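Local coordinates for Esterase/lipase-like protein (Caldicellulosiruptor lactoaceticus 6A, PDB 6A6O) that hydrolyses both acetyl esters and beta-1,4-xylosides, acting as a bifunctional esterase-xylosidase, at residues A[139-144]-A[199-204]; A[167-172]-A[214-219]. All blocks are in the same frame, centred on the assembly; numbering follows the deposited sequence.

Overall arrangement
From the N terminus, the chain leaves strand 127-132 for helix 134-142, whose end holds residues 139-144, then enters the sheet again as strand 167-170. The end of helix 195-200 and the loop after it, residues 199-204, come back against helix 134-142 and close contact 1, a loop with 54 residues between its segments. Strand 214-219 next pairs with 167-170 and closes contact 2, with 41 residues between. Because the four segments alternate along the chain, the two loops cross rather than nest. Their centres lie about 13 Å apart, and they touch where Ala139 and Gly143 pack on Leu169 and Ile167. Contact 1 joins the end of helix 134-142 to the loop after helix 195-200; contact 2 joins neighbouring strands inside the sheet.

Contact 1: A[139-144]-A[199-204]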
loop_
_atom_site.group_PDB
_atom_site.type_symbol
_atom_site.label_atom_id
_atom_site.label_comp_id
_atom_site.label_asym_id
_atom_site.label_seq_id
_atom_site.Cartn_x
_atom_site.Cartn_y
_atom_site.Cartn_z
ATOM N N ALA A 139 1.026 -2.970 -1.921
ATOM C CA ALA A 139 0.592 -3.084 -0.529
ATOM C C ALA A 139 0.508 -4.542 -0.087
ATOM O O ALA A 139 0.919 -4.891 1.027
ATOM C CB ALA A 139 -0.770 -2.409 -0.354
ATOM N N SER A 140 -0.031 -5.409 -0.947
ATOM C CA SER A 140 -0.141 -6.817 -0.588
ATOM C C SER A 140 1.234 -7.465 -0.482
ATOM O O SER A 140 1.408 -8.413 0.296
ATOM C CB SER A 140 -1.027 -7.570 -1.592
ATOM O OG SER A 140 -0.367 -7.786 -2.834
ATOM N N LEU A 141 2.215 -6.961 -1.234
ATOM C CA LEU A 141 3.572 -7.490 -1.163
ATOM C C LEU A 141 4.249 -7.091 0.141
ATOM O O LEU A 141 4.861 -7.924 0.819
ATOM C CB LEU A 141 4.394 -6.997 -2.357
ATOM C CG LEU A 141 4.051 -7.640 -3.699
ATOM C CD1 LEU A 141 4.920 -7.044 -4.789
ATOM C CD2 LEU A 141 4.220 -9.175 -3.617
ATOM N N VAL A 142 4.160 -5.813 0.511
ATOM C CA VAL A 142 4.765 -5.425 1.774
ATOM C C VAL A 142 4.001 -6.050 2.944
ATOM O O VAL A 142 4.585 -6.304 4.004
ATOM C CB VAL A 142 4.891 -3.881 1.810
ATOM C CG1 VAL A 142 3.583 -3.210 2.184
ATOM C CG2 VAL A 142 6.042 -3.447 2.718
ATOM N N GLY A 143 2.722 -6.396 2.750
ATOM C CA GLY A 143 1.965 -7.131 3.740
ATOM C C GLY A 143 2.253 -8.615 3.805
ATOM O O GLY A 143 1.707 -9.291 4.677
ATOM N N THR A 144 3.079 -9.144 2.898
ATOM C CA THR A 144 3.439 -10.555 2.909
ATOM C C THR A 144 4.941 -10.796 2.896
ATOM O O THR A 144 5.365 -11.877 3.317
ATOM C CB THR A 144 2.815 -11.307 1.709
ATOM O OG1 THR A 144 3.146 -10.645 0.480
ATOM C CG2 THR A 144 1.290 -11.385 1.831
ATOM N N TRP A 199 5.672 -16.483 -9.235
ATOM C CA TRP A 199 5.040 -17.147 -8.101
ATOM C C TRP A 199 5.169 -16.319 -6.822
ATOM O O TRP A 199 4.178 -16.088 -6.123
ATOM C CB TRP A 199 5.643 -18.543 -7.917
ATOM C CG TRP A 199 4.849 -19.415 -7.001
ATOM C CD1 TRP A 199 3.936 -20.368 -7.361
ATOM C CD2 TRP A 199 4.897 -19.422 -5.571
ATOM N NE1 TRP A 199 3.413 -20.968 -6.241
ATOM C CE2 TRP A 199 3.986 -20.412 -5.128
ATOM C CE3 TRP A 199 5.625 -18.696 -4.620
ATOM C CZ2 TRP A 199 3.773 -20.685 -3.777
ATOM C CZ3 TRP A 199 5.413 -18.971 -3.267
ATOM C CH2 TRP A 199 4.488 -19.958 -2.865
ATOM N N THR A 200 6.384 -15.853 -6.496
ATOM C CA THR A 200 6.555 -15.165 -5.221
ATOM C C THR A 200 5.958 -13.764 -5.236
ATOM O O THR A 200 5.663 -13.219 -4.168
ATOM C CB THR A 200 8.034 -15.104 -4.818
ATOM O OG1 THR A 200 8.748 -14.288 -5.754
ATOM C CG2 THR A 200 8.637 -16.520 -4.787
ATOM N N LEU A 201 5.733 -13.182 -6.415
ATOM C CA LEU A 201 5.081 -11.882 -6.505
ATOM C C LEU A 201 3.590 -11.995 -6.814
ATOM O O LEU A 201 2.921 -10.969 -6.990
ATOM C CB LEU A 201 5.768 -11.021 -7.559
ATOM C CG LEU A 201 7.250 -10.791 -7.281
ATOM C CD1 LEU A 201 7.853 -9.957 -8.417
ATOM C CD2 LEU A 201 7.458 -10.108 -5.923
ATOM N N SER A 202 3.057 -13.212 -6.895
ATOM C CA SER A 202 1.611 -13.418 -6.838
ATOM C C SER A 202 1.277 -13.486 -5.352
ATOM O O SER A 202 1.521 -14.503 -4.692
ATOM C CB SER A 202 1.211 -14.678 -7.600
ATOM O OG SER A 202 1.491 -14.522 -8.986
ATOM N N SER A 203 0.770 -12.378 -4.804
ATOM C CA SER A 203 0.894 -12.175 -3.365
ATOM C C SER A 203 0.005 -13.111 -2.556
ATOM O O SER A 203 0.304 -13.349 -1.381
ATOM C CB SER A 203 0.600 -10.715 -3.005
ATOM O OG SER A 203 -0.709 -10.321 -3.410
ATOM N N HIS A 204 -1.059 -13.665 -3.150
ATOM C CA HIS A 204 -1.850 -14.647 -2.406
ATOM C C HIS A 204 -1.014 -15.871 -2.040
ATOM O O HIS A 204 -1.282 -16.523 -1.022
ATOM C CB HIS A 204 -3.111 -15.051 -3.190
ATOM C CG HIS A 204 -2.848 -15.754 -4.485
ATOM N ND1 HIS A 204 -2.254 -15.135 -5.568
ATOM C CD2 HIS A 204 -3.123 -17.020 -4.882
ATOM C CE1 HIS A 204 -2.169 -15.991 -6.571
ATOM N NE2 HIS A 204 -2.695 -17.141 -6.182
#
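Ser140 and Ser203 supply the hydrogen bond between the segments: Ser203 OG donates to Ser140 OG at 2.6 Å, a short bond between two buried hydroxyls. Ser140 OG lies between its own backbone N and carbonyl carbon (chi1 74°), which keeps it against the preceding helical turn. The Ser203 hydroxyl therefore joins a polar chain that runs back into helix 134-142, where His137 makes two links, its O bonded to Ser140 OG and its NE2 to Leu201 O.

Helix 134-142 starts within a GxSxG sequence that follows strand 127-132, consistent with the nucleophile elbow of an alpha/beta-hydrolase fold; the contact sits at the far, C-terminal end of the helix, where the loop after helix 195-200 comes alongside.

Apolar packing centres on Leu141. Both branches of its fork reach one methyl of Leu201, with Leu141 CD1 and CD2 each 4.1 Å from Leu201 CD2. Leu141 CD2 also lies 4.0 Å from Ser203 CB, so it sits between the two loop residues. Leu103 of helix 101-115 packs on the same leucine.

A single methyl-to-carbonyl contact comes from Thr144, whose CG2 is 3.9 Å from Ser203 O. Thr144 OG1 turns back to its own segment, near both Ser140 O and Leu141 O. Phe233 of helix 228-239 packs against both Ser140 and Ser203.

Contact 2: A[167-172]-A[214-219]; sequences IVLCYP and TFLWHT
Trp217 crosses from strand 214-219 to meet Cys170 and Tyr171 at the end of strand 167-170. Beneath it the two strands run parallel, with Phe215 N bonded to Ile167 O, Leu169 N to Phe215 O, Trp217 N to Leu169 O and Tyr171 N to Trp217 O, all at 2.8 to 3.0 Å. This is pairing within the central sheet of an alpha/beta-hydrolase fold. Side by side on one face, Leu169 CD1 and Leu216 CD2 are 3.9 Å apart.

On the opposite face, Trp217 leaves its CB with CG between the backbone N and carbonyl carbon (chi1 77°), which swings the indole over the neighbouring strand. Trp217 CD1 comes first, 3.8 Å from Cys170 SG. Trp217 NE1 is nearer still, 3.2 Å from both Cys170 SG and Cys170 CB, with CE2 farther from that CB. The sulfur meets the five-membered ring obliquely, while Cys170 CA lies over that ring's face in a CH-pi contact. At the far rim, Trp217 CZ2 lies 3.5 Å from Tyr171 CE2, and CH2 is equally close to it. The Tyr171 edge points at the indole face in an offset edge-to-face pair, planes at 86° and centroids 5.2 Å apart. Trp268 stacks on the indole as well.

Just past strand 167-170, Tyr171 takes a positive phi (31°) while its N still bonds to Trp217 O, and Tyr171 CA lies over the His218 ring, 3.6 Å from the centroid. Both His218 nitrogens are held, ND1 by Ser230 and NE2 by Val225 O, which fixes the ring's rotation. Within this contact Tyr171 is held by a backbone bond and by aromatic and CH-pi contacts; its polar end is held elsewhere, by Glu72 and Gly257 N, beside the probable catalytic triad of Ser133, Asp222 and His254.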
loop_
_atom_site.group_PDB
_atom_site.type_symbol
_atom_site.label_atom_id
_atom_site.label_comp_id
_atom_site.label_asym_id
_atom_site.label_seq_id
_atom_site.Cartn_x
_atom_site.Cartn_y
_atom_site.Cartn_z
ATOM N N ILE A 167 -3.770 -3.838 6.403
ATOM C CA ILE A 167 -3.677 -3.701 4.952
ATOM C C ILE A 167 -5.070 -3.425 4.399
ATOM O O ILE A 167 -6.021 -4.131 4.744
ATOM C CB ILE A 167 -3.135 -4.984 4.296
ATOM C CG1 ILE A 167 -1.758 -5.364 4.838
ATOM C CG2 ILE A 167 -3.083 -4.817 2.800
ATOM C CD1 ILE A 167 -1.391 -6.803 4.463
ATOM N N VAL A 168 -5.186 -2.431 3.519
ATOM C CA VAL A 168 -6.429 -2.177 2.792
ATOM C C VAL A 168 -6.127 -2.297 1.303
ATOM O O VAL A 168 -5.227 -1.621 0.793
ATOM C CB VAL A 168 -7.025 -0.800 3.117
ATOM C CG1 VAL A 168 -8.318 -0.590 2.306
ATOM C CG2 VAL A 168 -7.287 -0.677 4.620
ATOM N N LEU A 169 -6.871 -3.156 0.611
ATOM C CA LEU A 169 -6.619 -3.456 -0.793
ATOM C C LEU A 169 -7.848 -3.073 -1.594
ATOM O O LEU A 169 -8.938 -3.588 -1.338
ATOM C CB LEU A 169 -6.308 -4.940 -0.994
ATOM C CG LEU A 169 -5.114 -5.429 -0.182
ATOM C CD1 LEU A 169 -4.947 -6.938 -0.382
ATOM C CD2 LEU A 169 -3.814 -4.672 -0.566
ATOM N N CYS A 170 -7.669 -2.194 -2.575
ATOM C CA CYS A 170 -8.775 -1.641 -3.347
ATOM C C CYS A 170 -8.588 -2.053 -4.793
ATOM O O CYS A 170 -7.590 -1.667 -5.418
ATOM C CB CYS A 170 -8.819 -0.118 -3.220
ATOM S SG CYS A 170 -8.718 0.481 -1.509
ATOM N N TYR A 171 -9.554 -2.835 -5.323
ATOM C CA TYR A 171 -9.434 -3.516 -6.609
ATOM C C TYR A 171 -7.981 -3.889 -6.923
ATOM O O TYR A 171 -7.441 -3.489 -7.963
ATOM C CB TYR A 171 -10.071 -2.667 -7.729
ATOM C CG TYR A 171 -9.844 -1.163 -7.680
ATOM C CD1 TYR A 171 -8.701 -0.585 -8.260
ATOM C CD2 TYR A 171 -10.782 -0.319 -7.094
ATOM C CE1 TYR A 171 -8.506 0.797 -8.230
ATOM C CE2 TYR A 171 -10.597 1.057 -7.060
ATOM C CZ TYR A 171 -9.466 1.610 -7.629
ATOM O OH TYR A 171 -9.302 2.980 -7.590
ATOM N N PRO A 172 -7.344 -4.718 -6.086
ATOM C CA PRO A 172 -5.906 -4.979 -6.225
ATOM C C PRO A 172 -5.526 -5.938 -7.347
ATOM O O PRO A 172 -6.202 -6.935 -7.615
ATOM C CB PRO A 172 -5.540 -5.609 -4.871
ATOM C CG PRO A 172 -6.806 -6.331 -4.487
ATOM C CD PRO A 172 -7.898 -5.371 -4.883
ATOM N N THR A 214 -6.691 -7.624 7.076
ATOM C CA THR A 214 -6.807 -7.078 5.728
ATOM C C THR A 214 -8.268 -6.784 5.409
ATOM O O THR A 214 -9.161 -7.528 5.814
ATOM C CB THR A 214 -6.209 -8.063 4.692
ATOM O OG1 THR A 214 -4.819 -8.258 4.969
ATOM C CG2 THR A 214 -6.342 -7.534 3.244
ATOM N N PHE A 215 -8.496 -5.668 4.715
ATOM C CA PHE A 215 -9.794 -5.263 4.184
ATOM C C PHE A 215 -9.630 -5.184 2.673
ATOM O O PHE A 215 -8.689 -4.540 2.196
ATOM C CB PHE A 215 -10.187 -3.889 4.771
ATOM C CG PHE A 215 -11.468 -3.282 4.217
ATOM C CD1 PHE A 215 -11.513 -2.725 2.940
ATOM C CD2 PHE A 215 -12.599 -3.185 5.028
ATOM C CE1 PHE A 215 -12.687 -2.141 2.458
ATOM C CE2 PHE A 215 -13.774 -2.590 4.560
ATOM C CZ PHE A 215 -13.823 -2.065 3.278
ATOM N N LEU A 216 -10.518 -5.839 1.922
ATOM C CA LEU A 216 -10.473 -5.790 0.461
ATOM C C LEU A 216 -11.807 -5.331 -0.097
ATOM O O LEU A 216 -12.862 -5.657 0.455
ATOM C CB LEU A 216 -10.174 -7.162 -0.181
ATOM C CG LEU A 216 -8.954 -7.952 0.276
ATOM C CD1 LEU A 216 -9.370 -8.891 1.420
ATOM C CD2 LEU A 216 -8.361 -8.748 -0.892
ATOM N N TRP A 217 -11.758 -4.600 -1.212
ATOM C CA TRP A 217 -12.977 -4.376 -1.982
ATOM C C TRP A 217 -12.670 -4.373 -3.477
ATOM O O TRP A 217 -11.527 -4.165 -3.904
ATOM C CB TRP A 217 -13.706 -3.091 -1.538
ATOM C CG TRP A 217 -13.109 -1.802 -2.029
ATOM C CD1 TRP A 217 -12.138 -1.058 -1.419
ATOM C CD2 TRP A 217 -13.467 -1.090 -3.224
ATOM N NE1 TRP A 217 -11.868 0.077 -2.160
ATOM C CE2 TRP A 217 -12.665 0.080 -3.272
ATOM C CE3 TRP A 217 -14.381 -1.323 -4.252
ATOM C CZ2 TRP A 217 -12.753 1.010 -4.320
ATOM C CZ3 TRP A 217 -14.470 -0.401 -5.289
ATOM C CH2 TRP A 217 -13.658 0.752 -5.312
ATOM N N HIS A 218 -13.713 -4.639 -4.269
ATOM C CA HIS A 218 -13.581 -4.885 -5.705
ATOM C C HIS A 218 -14.965 -4.777 -6.331
ATOM O O HIS A 218 -15.976 -4.945 -5.650
ATOM C CB HIS A 218 -12.991 -6.282 -5.972
ATOM C CG HIS A 218 -11.990 -6.346 -7.090
ATOM N ND1 HIS A 218 -10.713 -6.829 -6.905
ATOM C CD2 HIS A 218 -12.100 -6.075 -8.417
ATOM C CE1 HIS A 218 -10.056 -6.787 -8.050
ATOM N NE2 HIS A 218 -10.880 -6.348 -8.989
ATOM N N THR A 219 -15.015 -4.557 -7.645
ATOM C CA THR A 219 -16.276 -4.718 -8.367
ATOM C C THR A 219 -16.242 -6.009 -9.174
ATOM O O THR A 219 -15.199 -6.389 -9.726
ATOM C CB THR A 219 -16.601 -3.521 -9.280
ATOM O OG1 THR A 219 -15.562 -3.331 -10.253
ATOM C CG2 THR A 219 -16.751 -2.270 -8.456
#